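Local coordinates for putative branched-chain amino acid transport system substrate-binding protein (Rhodopseudomonas palustris, PDB 3TX6) that probably delivers lignin-derived aromatic acids to an ABC transporter as its periplasmic solute-binding protein, and holds 3-(4-hydroxyphenyl)pyruvic acid in its cleft, at residues A[18-23]-A[76-81]; A[145-150]-A[172-177]. All coordinates share one frame; numbering follows the deposited sequence. Where two conformers were deposited one is given.

Overall arrangement
The two contacts lie in different lobes of a periplasmic binding protein and meet across the cleft that holds 3-(4-hydroxyphenyl)pyruvic acid (ENO). Contact 1 joins two helix starts in the lobe built on the sheet containing strands 8-14 and 72-75; contact 2 joins a helix start and a loop in the lobe containing strands 137-143 and 165-172. Their centres are 12 Å apart, and they touch directly where Pro80 CD lies 3.6 Å from Arg174 NH1 and Val78 CB 3.7 Å from Arg174 NH2. The ligand carboxylate sits between them, accepting from a backbone N-H of contact 1 and from the guanidinium of contact 2, consistent with the ligand holding the two lobes together.

Contact 1 of 2, residues A[18-23]-A[76-81]; sequences GPAAAL and SSVTPP. With ENO (3-(4-hydroxy-phenyl)pyruvic acid), chain D.
Ala20 and Leu23 pack against Val78 and Ser77 where two helices begin at the cleft edge of a Rossmann-like lobe, the characteristic place for ligand binding in periplasmic binding proteins. Helix 21-29 follows strand 8-14, helix 79-92 follows the adjacent parallel strand 72-75, and Ala20 and Val78 are their N-cap residues. No hydrogen bond crosses between the segments; the contact is mainly van der Waals, with two apolar pairs, Ala20-Val78 and Leu23-Val78. The methyl CB of Ala20 points toward the other segment and meets Val78 CG1 at 3.7 Å; alanine suits the place as a short apolar group. Leu23 comes across Val78 at about a right angle, its CD2 reaching 3.9 Å from the same CG1 and 3.6 Å from Ser77 O. CD2, not CD1, is the branch that makes both of these contacts. At its base, Leu23 CB faces Ser77 CB at 4.1 Å, while the serine hydroxyl turns to polar partners, Glu27 OE1 and the backbone N of Thr15, which satisfy it in buried surroundings. Val78 CG1 also lies 3.5 Å from O1 of the ligand carboxylate, so the valine lies between the start of helix 21-29 and that anion. The Thr79 hydroxyl is hydrogen-bonded to Pro101 O. The positive end of the helix dipole would favour the bound anion, and the first N-H of helix 79-92 grips it directly, Thr79 N donating to ENO O2 over 2.8 Å in a nearly straight bond of 170°.

Contact 2 of 2, residues A[145-150]-A[172-177]; sequences DSYGDL and FARPDT. With ENO (3-(4-hydroxy-phenyl)pyruvic acid), chain D.
Arg174 and Asp145 form a salt bridge that sets the arginine for the ligand carboxylate. At its tight centre, Arg174 NE donates to the syn lone pair of Asp145 OD2 over 2.7 Å, with OD2 only 4° out of the guanidinium plane; NH1 adds weaker bonds to both carboxylate oxygens. The two planes are 31° apart. The next edge of the guanidinium serves the ligand, NH1 bonding ENO O2 at 2.7 Å and NH2 bonding O1 at 2.9 Å. Arginine suits this place because one flat cation can meet two carboxylates, and Asp145 is the second-shell group that fixes its rotation. Tyr147 closes the tight side: with CG anti to the backbone N (chi1 -178°), its ring runs along the ligand and lays one face against C2, 3.6 Å above the plane and offset toward the rim, while its hydroxyl bonds Thr222 OG1. On the looser side a water accepts from Arg174 N at 3.2 Å and donates weakly to Asp145 OD2, and in the type I turn from Ala173 to Asp176, Ala173 N meets Asp176 OD2 from above the carboxylate plane. Asp145 also N-caps helix 146-161 through weak bonds from Tyr147 N and Gly148 N. That helix links parallel strands 137-143 and 165-172 in a beta-alpha-beta unit, Arg174 projects from the loop after strand 165-172, and Pro80 of helix 79-92 in the facing lobe lies against Asp145.

Contact 1 of 2, residues A[18-23]-A[76-81]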
loop_
_atom_site.group_PDB
_atom_site.type_symbol
_atom_site.label_atom_id
_atom_site.label_comp_id
_atom_site.label_asym_id
_atom_site.label_seq_id
_atom_site.Cartn_x
_atom_site.Cartn_y
_atom_site.Cartn_z
ATOM N N GLY A 18 9.259 -14.799 3.524
ATOM C CA GLY A 18 10.113 -13.808 4.156
ATOM C C GLY A 18 9.318 -12.882 5.063
ATOM O O GLY A 18 8.104 -13.069 5.248
ATOM N N PRO A 19 9.996 -11.850 5.609
ATOM C CA PRO A 19 9.358 -11.025 6.642
ATOM C C PRO A 19 8.130 -10.263 6.215
ATOM O O PRO A 19 7.345 -9.921 7.075
ATOM C CB PRO A 19 10.471 -10.061 7.088
ATOM C CG PRO A 19 11.563 -10.230 6.108
ATOM C CD PRO A 19 11.435 -11.570 5.488
ATOM N N ALA A 20 7.953 -10.029 4.908
ATOM C CA ALA A 20 6.783 -9.324 4.407
ATOM C C ALA A 20 5.683 -10.248 3.870
ATOM O O ALA A 20 4.761 -9.767 3.199
ATOM C CB ALA A 20 7.192 -8.335 3.313
ATOM N N ALA A 21 5.777 -11.545 4.154
ATOM C CA ALA A 21 4.771 -12.496 3.689
ATOM C C ALA A 21 3.354 -12.095 4.087
ATOM O O ALA A 21 2.442 -12.414 3.346
ATOM C CB ALA A 21 5.044 -13.943 4.201
ATOM N N ALA A 22 3.182 -11.443 5.250
ATOM C CA ALA A 22 1.853 -11.045 5.705
ATOM C C ALA A 22 1.218 -9.991 4.829
ATOM O O ALA A 22 0.011 -9.773 4.927
ATOM C CB ALA A 22 1.844 -10.593 7.167
ATOM N N LEU A 23 2.025 -9.335 4.003
ATOM C CA LEU A 23 1.492 -8.367 3.037
ATOM C C LEU A 23 1.148 -9.059 1.724
ATOM O O LEU A 23 0.082 -8.815 1.150
ATOM C CB LEU A 23 2.491 -7.230 2.784
ATOM C CG LEU A 23 2.541 -6.149 3.867
ATOM C CD1 LEU A 23 3.046 -6.701 5.225
ATOM C CD2 LEU A 23 3.387 -4.966 3.405
ATOM N N SER A 76 5.353 -4.828 -6.317
ATOM C CA SER A 76 5.391 -5.980 -5.439
ATOM C C SER A 76 4.713 -5.526 -4.123
ATOM O O SER A 76 3.931 -4.607 -4.127
ATOM C CB SER A 76 6.868 -6.437 -5.262
ATOM O OG SER A 76 7.010 -7.513 -4.335
ATOM N N SER A 77 5.041 -6.197 -3.009
ATOM C CA SER A 77 4.356 -5.977 -1.735
ATOM C C SER A 77 5.001 -4.884 -0.862
ATOM O O SER A 77 4.385 -4.350 0.054
ATOM C CB SER A 77 4.310 -7.289 -0.932
ATOM O OG SER A 77 3.604 -8.299 -1.659
ATOM N N VAL A 78 6.285 -4.659 -1.087
ATOM C CA VAL A 78 7.084 -3.716 -0.307
ATOM C C VAL A 78 7.910 -2.894 -1.299
ATOM O O VAL A 78 8.008 -3.257 -2.481
ATOM C CB VAL A 78 7.916 -4.385 0.807
ATOM C CG1 VAL A 78 7.010 -4.867 1.941
ATOM C CG2 VAL A 78 8.792 -5.513 0.233
ATOM N N THR A 79 8.426 -1.758 -0.824
ATOM C CA THR A 79 9.008 -0.771 -1.739
ATOM C C THR A 79 10.217 -1.243 -2.543
ATOM O O THR A 79 10.225 -1.024 -3.754
ATOM C CB THR A 79 9.272 0.579 -1.027
ATOM O OG1 THR A 79 8.017 1.066 -0.528
ATOM C CG2 THR A 79 9.908 1.590 -1.968
ATOM N N PRO A 80 11.208 -1.904 -1.925
ATOM C CA PRO A 80 12.409 -2.224 -2.725
ATOM C C PRO A 80 12.126 -3.098 -3.977
ATOM O O PRO A 80 12.565 -2.750 -5.070
ATOM C CB PRO A 80 13.355 -2.889 -1.693
ATOM C CG PRO A 80 12.956 -2.204 -0.411
ATOM C CD PRO A 80 11.445 -2.164 -0.508
ATOM N N PRO A 81 11.374 -4.186 -3.839
ATOM C CA PRO A 81 11.087 -4.952 -5.072
ATOM C C PRO A 81 10.144 -4.190 -6.050
ATOM O O PRO A 81 10.121 -4.474 -7.254
ATOM C CB PRO A 81 10.441 -6.222 -4.542
ATOM C CG PRO A 81 9.902 -5.864 -3.207
ATOM C CD PRO A 81 10.884 -4.862 -2.647
HETATM O O4 ENO D . 5.857 -0.282 0.933
HETATM C C9 ENO D . 2.718 -1.495 1.488
HETATM C C8 ENO D . 1.437 -1.115 1.143
HETATM C C7 ENO D . 0.828 0.001 1.737
HETATM C C6 ENO D . 1.576 0.771 2.606
HETATM C C5 ENO D . 2.862 0.391 2.979
HETATM C C4 ENO D . 3.460 -0.747 2.409
HETATM O O3 ENO D . -0.454 0.352 1.333
HETATM C C3 ENO D . 4.820 -1.209 2.849
HETATM C C2 ENO D . 6.000 -0.830 2.039
HETATM C C1 ENO D . 7.306 -1.241 2.533
HETATM O O2 ENO D . 8.302 -0.974 1.829
HETATM O O1 ENO D . 7.424 -1.841 3.643
#

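Contact 2 of 2, residues A[145-150]-A[172-177]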
loop_
_atom_site.group_PDB
_atom_site.type_symbol
_atom_site.label_atom_id
_atom_site.label_comp_id
_atom_site.label_asym_id
_atom_site.label_seq_id
_atom_site.Cartn_x
_atom_site.Cartn_y
_atom_site.Cartn_z
ATOM N N ASP A 145 15.774 2.613 4.594
ATOM C CA ASP A 145 15.692 2.441 3.119
ATOM C C ASP A 145 14.654 3.430 2.543
ATOM O O ASP A 145 14.169 4.278 3.271
ATOM C CB ASP A 145 15.436 0.971 2.754
ATOM C CG ASP A 145 14.020 0.479 3.078
ATOM O OD1 ASP A 145 13.135 1.262 3.400
ATOM O OD2 ASP A 145 13.823 -0.745 3.075
ATOM N N SER A 146 14.322 3.294 1.264
ATOM C CA SER A 146 13.490 4.279 0.560
ATOM C C SER A 146 12.141 4.502 1.245
ATOM O O SER A 146 11.688 5.640 1.357
ATOM C CB SER A 146 13.305 3.892 -0.911
ATOM O OG SER A 146 12.778 2.583 -1.043
ATOM N N TYR A 147 11.508 3.431 1.726
ATOM C CA TYR A 147 10.217 3.567 2.409
ATOM C C TYR A 147 10.374 4.398 3.685
ATOM O O TYR A 147 9.581 5.320 3.940
ATOM C CB TYR A 147 9.619 2.190 2.754
ATOM C CG TYR A 147 8.247 2.260 3.432
ATOM C CD1 TYR A 147 7.080 2.547 2.704
ATOM C CD2 TYR A 147 8.122 2.086 4.817
ATOM C CE1 TYR A 147 5.849 2.625 3.332
ATOM C CE2 TYR A 147 6.875 2.150 5.444
ATOM C CZ TYR A 147 5.745 2.454 4.709
ATOM O OH TYR A 147 4.492 2.525 5.276
ATOM N N GLY A 148 11.357 4.055 4.512
ATOM C CA GLY A 148 11.615 4.870 5.715
ATOM C C GLY A 148 12.020 6.313 5.432
ATOM O O GLY A 148 11.660 7.202 6.182
ATOM N N ASP A 149 12.733 6.533 4.324
ATOM C CA ASP A 149 13.095 7.861 3.872
ATOM C C ASP A 149 11.877 8.645 3.423
ATOM O O ASP A 149 11.724 9.829 3.782
ATOM C CB ASP A 149 14.063 7.774 2.668
ATOM C CG ASP A 149 15.477 7.276 3.046
ATOM O OD1 ASP A 149 15.808 7.201 4.254
ATOM O OD2 ASP A 149 16.264 6.934 2.120
ATOM N N LEU A 150 11.010 8.034 2.624
ATOM C CA LEU A 150 9.827 8.781 2.170
ATOM C C LEU A 150 9.052 9.292 3.403
ATOM O O LEU A 150 8.587 10.425 3.444
ATOM C CB LEU A 150 8.880 7.934 1.361
ATOM C CG LEU A 150 9.265 7.595 -0.062
ATOM C CD1 LEU A 150 8.450 6.398 -0.567
ATOM C CD2 LEU A 150 9.061 8.830 -0.931
ATOM N N PHE A 172 16.140 1.574 11.616
ATOM C CA PHE A 172 16.499 0.144 11.767
ATOM C C PHE A 172 16.320 -0.504 10.410
ATOM O O PHE A 172 15.622 0.085 9.558
ATOM C CB PHE A 172 15.681 -0.557 12.848
ATOM C CG PHE A 172 14.197 -0.652 12.602
ATOM C CD1 PHE A 172 13.365 0.444 12.748
ATOM C CD2 PHE A 172 13.612 -1.884 12.299
ATOM C CE1 PHE A 172 11.989 0.318 12.606
ATOM C CE2 PHE A 172 12.237 -2.006 12.149
ATOM C CZ PHE A 172 11.415 -0.913 12.322
ATOM N N ALA A 173 16.983 -1.651 10.213
ATOM C CA ALA A 173 16.834 -2.462 9.004
ATOM C C ALA A 173 15.697 -3.476 9.121
ATOM O O ALA A 173 15.379 -3.958 10.232
ATOM C CB ALA A 173 18.135 -3.150 8.663
ATOM N N ARG A 174 15.042 -3.743 7.971
ATOM C CA ARG A 174 13.898 -4.664 7.915
ATOM C C ARG A 174 14.114 -5.965 8.694
ATOM O O ARG A 174 13.210 -6.413 9.405
ATOM C CB ARG A 174 13.513 -5.000 6.460
ATOM C CG ARG A 174 12.905 -3.824 5.729
ATOM C CD ARG A 174 12.673 -4.098 4.242
ATOM N NE ARG A 174 12.260 -2.837 3.635
ATOM C CZ ARG A 174 11.001 -2.468 3.419
ATOM N NH1 ARG A 174 10.776 -1.273 2.936
ATOM N NH2 ARG A 174 9.969 -3.281 3.681
ATOM N N PRO A 175 15.284 -6.591 8.529
ATOM C CA PRO A 175 15.520 -7.876 9.201
ATOM C C PRO A 175 15.795 -7.846 10.721
ATOM O O PRO A 175 15.974 -8.898 11.319
ATOM C CB PRO A 175 16.751 -8.423 8.481
ATOM C CG PRO A 175 16.935 -7.616 7.267
ATOM C CD PRO A 175 16.366 -6.274 7.573
ATOM N N ASP A 176 15.841 -6.673 11.336
ATOM C CA ASP A 176 16.192 -6.592 12.761
ATOM C C ASP A 176 15.098 -7.124 13.661
ATOM O O ASP A 176 13.910 -6.838 13.479
ATOM C CB ASP A 176 16.486 -5.110 13.130
ATOM C CG ASP A 176 17.718 -4.533 12.396
ATOM O OD1 ASP A 176 18.390 -5.288 11.676
ATOM O OD2 ASP A 176 18.011 -3.314 12.526
ATOM N N THR A 177 15.496 -7.885 14.676
ATOM C CA THR A 177 14.520 -8.340 15.677
ATOM C C THR A 177 14.611 -7.586 17.009
ATOM O O THR A 177 13.847 -7.884 17.931
ATOM C CB THR A 177 14.722 -9.806 15.928
ATOM O OG1 THR A 177 16.114 -9.970 16.204
ATOM C CG2 THR A 177 14.322 -10.612 14.661
HETATM O O4 ENO D . 5.857 -0.282 0.933
HETATM C C9 ENO D . 2.718 -1.495 1.488
HETATM C C8 ENO D . 1.437 -1.115 1.143
HETATM C C7 ENO D . 0.828 0.001 1.737
HETATM C C6 ENO D . 1.576 0.771 2.606
HETATM C C5 ENO D . 2.862 0.391 2.979
HETATM C C4 ENO D . 3.460 -0.747 2.409
HETATM O O3 ENO D . -0.454 0.352 1.333
HETATM C C3 ENO D . 4.820 -1.209 2.849
HETATM C C2 ENO D . 6.000 -0.830 2.039
HETATM C C1 ENO D . 7.306 -1.241 2.533
HETATM O O2 ENO D . 8.302 -0.974 1.829
HETATM O O1 ENO D . 7.424 -1.841 3.643
HETATM O O HOH W 1 16.011 -2.063 5.445
#